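Local coordinates for hypothetical protein XCC279 (Xanthomonas campestris pv. campestris, PDB 4NAV) that probably hydrolyses 3-deoxy-D-manno-octulosonate 8-phosphate to KDO and inorganic phosphate, a magnesium-dependent step of lipopolysaccharide biosynthesis, at residues D174-I177 with A178-S181. Residues are numbered along the deposited sequence; the frame is centred on the assembly and turned at random.
Sequences DSII and ARFS
Ile-176 meets two side chains of the next turn in the C-terminal helix 173-180. Its CG2 branch, anti to the backbone N, faces Phe-180, with 4.3 Å from Ile-176 CG2 to Phe-180 CD2. Ile-176 O, which accepts the helical bond from Phe-180 N, lies at the edge of the Phe-180 ring, near its plane, 3.4 Å from Phe-180 CD2. On the other branch, Ile-176 CG1 lies 3.7 Å from Arg-179 NH1. The arginine sets CG anti to the backbone N (chi1 179°), then bends sharply at chi3 (19°), which brings NH1 back beside Ile-176 CG1, the two side chains crossing at a slant. Arginine suits this exposed position because its methylenes can follow the helix while its charged end stays near the surface. Near the chain's C-terminus Ser-181 OG, small and polar, turns back to donate to Ile-177 O from above the carbonyl plane, though the exact length is doubtful; Phe-180 N adds a weak bond to the same oxygen. Branched Ile-176, buried, and aromatic Phe-180 suit the face packed against Gln-58 of helix 50-61 and Leu-120 of the second subunit. The chemistry thus implies an apolar face turned to that helix and a neighbouring subunit, with polar groups at the surface.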
loop_
_atom_site.group_PDB
_atom_site.type_symbol
_atom_site.label_atom_id
_atom_site.label_comp_id
_atom_site.label_asym_id
_atom_site.label_seq_id
_atom_site.Cartn_x
_atom_site.Cartn_y
_atom_site.Cartn_z
ATOM N N ASP A 174 -25.407 18.971 7.923
ATOM C CA ASP A 174 -26.086 18.969 9.224
ATOM C C ASP A 174 -27.054 17.815 9.336
ATOM O O ASP A 174 -27.152 17.188 10.399
ATOM C CB ASP A 174 -26.821 20.280 9.459
ATOM C CG ASP A 174 -25.890 21.405 9.892
ATOM O OD1 ASP A 174 -24.662 21.237 9.869
ATOM O OD2 ASP A 174 -26.403 22.475 10.286
ATOM N N SER A 175 -27.779 17.541 8.255
ATOM C CA SER A 175 -28.787 16.512 8.295
ATOM C C SER A 175 -28.152 15.129 8.152
ATOM O O SER A 175 -28.637 14.139 8.740
ATOM C CB SER A 175 -29.863 16.777 7.238
ATOM O OG SER A 175 -29.516 16.214 5.995
ATOM N N ILE A 176 -27.036 15.054 7.420
ATOM C CA ILE A 176 -26.289 13.818 7.342
ATOM C C ILE A 176 -25.857 13.390 8.735
ATOM O O ILE A 176 -26.136 12.273 9.170
ATOM C CB ILE A 176 -25.097 13.936 6.405
ATOM C CG1 ILE A 176 -25.579 13.788 4.965
ATOM C CG2 ILE A 176 -24.084 12.847 6.690
ATOM C CD1 ILE A 176 -24.574 14.256 3.937
ATOM N N ILE A 177 -25.213 14.298 9.442
ATOM C CA ILE A 177 -24.829 14.051 10.826
ATOM C C ILE A 177 -25.983 13.677 11.741
ATOM O O ILE A 177 -25.850 12.796 12.580
ATOM C CB ILE A 177 -24.038 15.262 11.382
ATOM C CG1 ILE A 177 -22.551 15.097 10.985
ATOM C CG2 ILE A 177 -24.151 15.384 12.901
ATOM C CD1 ILE A 177 -21.848 16.420 10.801
ATOM N N ALA A 178 -27.100 14.362 11.609
ATOM C CA ALA A 178 -28.257 14.098 12.471
ATOM C C ALA A 178 -28.788 12.693 12.227
ATOM O O ALA A 178 -29.157 11.996 13.158
ATOM C CB ALA A 178 -29.342 15.141 12.245
ATOM N N ARG A 179 -28.793 12.255 10.973
ATOM C CA ARG A 179 -29.257 10.888 10.706
ATOM C C ARG A 179 -28.361 9.827 11.374
ATOM O O ARG A 179 -28.850 8.823 11.869
ATOM C CB ARG A 179 -29.396 10.648 9.215
ATOM C CG ARG A 179 -29.861 9.239 8.858
ATOM C CD ARG A 179 -30.385 9.173 7.438
ATOM N NE ARG A 179 -29.894 10.312 6.672
ATOM C CZ ARG A 179 -28.819 10.324 5.883
ATOM N NH1 ARG A 179 -28.500 11.475 5.262
ATOM N NH2 ARG A 179 -28.086 9.229 5.683
ATOM N N PHE A 180 -27.060 10.073 11.428
ATOM C CA PHE A 180 -26.138 9.104 12.009
ATOM C C PHE A 180 -25.877 9.260 13.520
ATOM O O PHE A 180 -25.090 8.519 14.072
ATOM C CB PHE A 180 -24.802 9.133 11.257
ATOM C CG PHE A 180 -24.827 8.409 9.950
ATOM C CD1 PHE A 180 -24.800 7.033 9.921
ATOM C CD2 PHE A 180 -24.891 9.103 8.752
ATOM C CE1 PHE A 180 -24.825 6.345 8.722
ATOM C CE2 PHE A 180 -24.916 8.423 7.550
ATOM C CZ PHE A 180 -24.871 7.034 7.533
ATOM N N SER A 181 -26.522 10.210 14.194
ATOM C CA SER A 181 -26.239 10.467 15.614
ATOM C C SER A 181 -27.079 9.622 16.555
ATOM O O SER A 181 -26.897 9.703 17.781
ATOM C CB SER A 181 -26.412 11.948 15.955
ATOM O OG SER A 181 -25.591 12.741 15.116
#